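PDB 2YCD: glutathione s-transferase from Agrobacterium tumefaciens, which probably conjugates glutathione to electrophilic compounds, possibly including herbicides, and binds S-(p-nitrobenzyl)glutathione in a pocket. Local coordinates for residues P211-K214 with R215-A219; A219-A222 with V223-A226. One frame throughout, in Å; residues are numbered along the deposited sequence.

Both contacts lie along helix 211-225, contact 2 running on to Ala226, the last modelled residue. Coming from the N terminus, the chain builds the thioredoxin-like domain with its four-stranded sheet and helix 35-45, then the helices of the second domain, and only then this last helix. Contact 1 (211-214 with 215-219) covers its first turns and contact 2 (219-222 with 223-226) its last, with Ala219 common to both. Neither closes a loop, since the segments of each are consecutive, and they neither nest nor cross but follow end to end, their centres about 11 Å apart. Along both, the helix packs on helix 35-45, so the C-terminal helix is joined to the N-terminal domain.

Contact 1 of 2, residues P211-K214 with R215-A219; sequences PAFK and RAFDA
Lys214 and Asp218, one helical turn apart, form a salt bridge: NZ of Lys214 stands 3.1 Å from OD2 of Asp218, on the syn lone pair of that oxygen, and makes a weaker bond to OD1 at 3.4 Å. The lysine chain is extended as far as CE and bends only at its last torsion (chi4 51°), which brings the ammonium group to the carboxylate. Beneath it the helix is held by i to i+4 backbone bonds, among them Phe217 N to Phe213 O at 2.8 Å. Arg215 runs back toward the preceding turn, its chain bent at chi3 (-59°), and lays one face of its guanidinium over Pro211 O and Ala212 CA; NH2 of Arg215 lies 3.6 Å from Ala212 CB, and the small alanine leaves its CA accessible to the face of the guanidinium. Its NE, however, is engaged in a salt bridge with Glu43. The side chains of Phe213 and Phe217 lie side by side and point the same way, CE1 of Phe213 being 4.0 Å from CD2 of Phe217. Phe213 also meets Trp40 edge-to-face and touches Met36, while Ala212 packs on Glu43 and Glu44, so that this face of helix 211-225 rests against helix 35-45.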
loop_
_atom_site.group_PDB
_atom_site.type_symbol
_atom_site.label_atom_id
_atom_site.label_comp_id
_atom_site.label_asym_id
_atom_site.label_seq_id
_atom_site.Cartn_x
_atom_site.Cartn_y
_atom_site.Cartn_z
ATOM N N PRO A 211 3.540 24.940 7.709
ATOM C CA PRO A 211 2.288 25.490 8.248
ATOM C C PRO A 211 1.054 24.633 7.977
ATOM O O PRO A 211 0.154 24.583 8.829
ATOM C CB PRO A 211 2.164 26.857 7.547
ATOM C CG PRO A 211 3.551 27.170 7.080
ATOM C CD PRO A 211 4.253 25.880 6.828
ATOM N N ALA A 212 0.996 23.970 6.823
ATOM C CA ALA A 212 -0.149 23.087 6.553
ATOM C C ALA A 212 -0.190 21.904 7.513
ATOM O O ALA A 212 -1.274 21.438 7.857
ATOM C CB ALA A 212 -0.117 22.584 5.103
ATOM N N PHE A 213 0.976 21.393 7.908
ATOM C CA PHE A 213 1.000 20.310 8.881
ATOM C C PHE A 213 0.379 20.797 10.198
ATOM O O PHE A 213 -0.449 20.101 10.799
ATOM C CB PHE A 213 2.420 19.810 9.156
ATOM C CG PHE A 213 2.471 18.680 10.164
ATOM C CD1 PHE A 213 2.457 18.932 11.536
ATOM C CD2 PHE A 213 2.489 17.362 9.727
ATOM C CE1 PHE A 213 2.470 17.859 12.449
ATOM C CE2 PHE A 213 2.514 16.308 10.630
ATOM C CZ PHE A 213 2.512 16.558 11.988
ATOM N N LYS A 214 0.757 21.996 10.639
ATOM C CA LYS A 214 0.244 22.534 11.890
ATOM C C LYS A 214 -1.258 22.772 11.808
ATOM O O LYS A 214 -1.978 22.510 12.777
ATOM C CB LYS A 214 0.971 23.831 12.264
ATOM C CG LYS A 214 0.372 24.490 13.500
ATOM C CD LYS A 214 1.231 25.623 14.027
ATOM C CE LYS A 214 0.561 26.285 15.221
ATOM N NZ LYS A 214 0.148 25.263 16.229
ATOM N N ARG A 215 -1.746 23.254 10.667
ATOM C CA ARG A 215 -3.194 23.456 10.544
ATOM C C ARG A 215 -3.940 22.126 10.638
ATOM O O ARG A 215 -4.975 22.015 11.292
ATOM C CB ARG A 215 -3.566 24.210 9.259
ATOM C CG ARG A 215 -3.096 25.677 9.219
ATOM C CD ARG A 215 -3.647 26.446 8.038
ATOM N NE ARG A 215 -3.287 25.891 6.735
ATOM C CZ ARG A 215 -2.215 26.238 6.025
ATOM N NH1 ARG A 215 -1.362 27.144 6.484
ATOM N NH2 ARG A 215 -1.995 25.687 4.832
ATOM N N ALA A 216 -3.423 21.101 9.976
ATOM C CA ALA A 216 -4.033 19.772 10.069
ATOM C C ALA A 216 -3.947 19.200 11.480
ATOM O O ALA A 216 -4.913 18.655 11.982
ATOM C CB ALA A 216 -3.391 18.828 9.057
ATOM N N PHE A 217 -2.787 19.334 12.110
ATOM C CA PHE A 217 -2.583 18.800 13.447
ATOM C C PHE A 217 -3.506 19.483 14.455
ATOM O O PHE A 217 -4.110 18.821 15.302
ATOM C CB PHE A 217 -1.116 18.968 13.867
ATOM C CG PHE A 217 -0.792 18.310 15.181
ATOM C CD1 PHE A 217 -1.002 18.976 16.379
ATOM C CD2 PHE A 217 -0.285 17.021 15.204
ATOM C CE1 PHE A 217 -0.710 18.349 17.594
ATOM C CE2 PHE A 217 0.002 16.402 16.407
ATOM C CZ PHE A 217 -0.207 17.067 17.595
ATOM N N ASP A 218 -3.619 20.806 14.373
ATOM C CA ASP A 218 -4.479 21.538 15.311
ATOM C C ASP A 218 -5.939 21.131 15.131
ATOM O O ASP A 218 -6.712 21.090 16.096
ATOM C CB ASP A 218 -4.340 23.050 15.125
ATOM C CG ASP A 218 -2.996 23.590 15.603
ATOM O OD1 ASP A 218 -2.199 22.825 16.184
ATOM O OD2 ASP A 218 -2.754 24.788 15.370
ATOM N N ALA A 219 -6.336 20.819 13.898
ATOM C CA ALA A 219 -7.712 20.414 13.664
ATOM C C ALA A 219 -8.041 19.039 14.240
ATOM O O ALA A 219 -9.104 18.864 14.853
ATOM C CB ALA A 219 -8.073 20.518 12.168
#

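Contact 2 of 2, residues A219-A222 with V223-A226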
loop_
_atom_site.group_PDB
_atom_site.type_symbol
_atom_site.label_atom_id
_atom_site.label_comp_id
_atom_site.label_asym_id
_atom_site.label_seq_id
_atom_site.Cartn_x
_atom_site.Cartn_y
_atom_site.Cartn_z
ATOM N N ALA A 219 -6.336 20.819 13.898
ATOM C CA ALA A 219 -7.712 20.414 13.664
ATOM C C ALA A 219 -8.041 19.039 14.240
ATOM O O ALA A 219 -9.104 18.864 14.853
ATOM C CB ALA A 219 -8.073 20.518 12.168
ATOM N N GLN A 220 -7.157 18.053 14.083
ATOM C CA GLN A 220 -7.425 16.762 14.710
ATOM C C GLN A 220 -7.393 16.898 16.242
ATOM O O GLN A 220 -8.160 16.246 16.945
ATOM C CB GLN A 220 -6.486 15.653 14.187
ATOM C CG GLN A 220 -4.987 15.852 14.461
ATOM C CD GLN A 220 -4.569 15.406 15.858
ATOM O OE1 GLN A 220 -5.054 14.392 16.375
ATOM N NE2 GLN A 220 -3.631 16.143 16.460
ATOM N N LEU A 221 -6.543 17.783 16.744
ATOM C CA LEU A 221 -6.429 17.971 18.190
ATOM C C LEU A 221 -7.726 18.581 18.730
ATOM O O LEU A 221 -8.181 18.197 19.812
ATOM C CB LEU A 221 -5.191 18.819 18.522
ATOM C CG LEU A 221 -4.959 19.138 20.003
ATOM C CD1 LEU A 221 -4.801 17.871 20.830
ATOM C CD2 LEU A 221 -3.730 20.032 20.148
ATOM N N ALA A 222 -8.350 19.476 17.958
ATOM C CA ALA A 222 -9.611 20.110 18.362
ATOM C C ALA A 222 -10.748 19.098 18.436
ATOM O O ALA A 222 -11.635 19.218 19.275
ATOM C CB ALA A 222 -9.976 21.239 17.418
ATOM N N VAL A 223 -10.745 18.106 17.549
ATOM C CA VAL A 223 -11.722 17.039 17.643
ATOM C C VAL A 223 -11.508 16.281 18.952
ATOM O O VAL A 223 -12.465 15.973 19.657
ATOM C CB VAL A 223 -11.638 16.055 16.434
ATOM C CG1 VAL A 223 -12.558 14.850 16.666
ATOM C CG2 VAL A 223 -12.030 16.770 15.164
ATOM N N PHE A 224 -10.243 16.010 19.274
ATOM C CA PHE A 224 -9.855 15.284 20.486
ATOM C C PHE A 224 -10.271 16.011 21.765
ATOM O O PHE A 224 -10.743 15.384 22.712
ATOM C CB PHE A 224 -8.334 15.059 20.486
ATOM C CG PHE A 224 -7.812 14.359 21.718
ATOM C CD1 PHE A 224 -8.029 13.007 21.904
ATOM C CD2 PHE A 224 -7.091 15.054 22.675
ATOM C CE1 PHE A 224 -7.548 12.360 23.030
ATOM C CE2 PHE A 224 -6.607 14.414 23.803
ATOM C CZ PHE A 224 -6.836 13.063 23.980
ATOM N N THR A 225 -10.093 17.329 21.784
ATOM C CA THR A 225 -10.314 18.115 22.999
ATOM C C THR A 225 -11.718 18.700 23.048
ATOM O O THR A 225 -12.064 19.412 23.993
ATOM C CB THR A 225 -9.299 19.263 23.146
ATOM O OG1 THR A 225 -9.475 20.207 22.085
ATOM C CG2 THR A 225 -7.873 18.734 23.121
ATOM N N ALA A 226 -12.521 18.409 22.028
ATOM C CA ALA A 226 -13.881 18.940 21.948
ATOM C C ALA A 226 -14.700 18.534 23.169
ATOM O O ALA A 226 -15.715 17.846 23.047
ATOM C CB ALA A 226 -14.566 18.474 20.662
#
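Leu221 reaches forward along the helix to Phe224 and Thr225, crossing each at a slant. With CG anti to the backbone N (chi1 178°) and chi2 at 59°, Leu221 brings its CD1 to 3.9 Å from Thr225 CG2 and 4.1 Å from CD2 of the Phe224 ring, which it meets obliquely. An apolar side chain suits this place, since its CD1 methyl meets carbon atoms of both neighbours. Thr225 turns its two branches to different uses: chi1 of 65° sets OG1 between the backbone N and the carbonyl carbon, where it makes a weak bond of 3.3 Å to Leu221 O, while CG2 is left to meet the leucine. Leu221 O also accepts Thr225 N at 2.9 Å, so two donors of one residue converge on it. One and two residues earlier, Phe224 N bonds to Gln220 O at 3.1 Å and Val223 N to Ala219 O at 3.2 Å. The valine places CG2 3.6 Å from Ala219 O, and both Val223 and Ala219 touch Arg39 of helix 35-45. The amide of Gln220 is committed to other partners, NE2 bonding to the carbonyl oxygens of Phe217 and Gly29. This is the C-terminal part of the last helix, packed on the thioredoxin-like domain of a glutathione transferase, with Gln220 touching Asp27 of the glutathione-conjugate pocket.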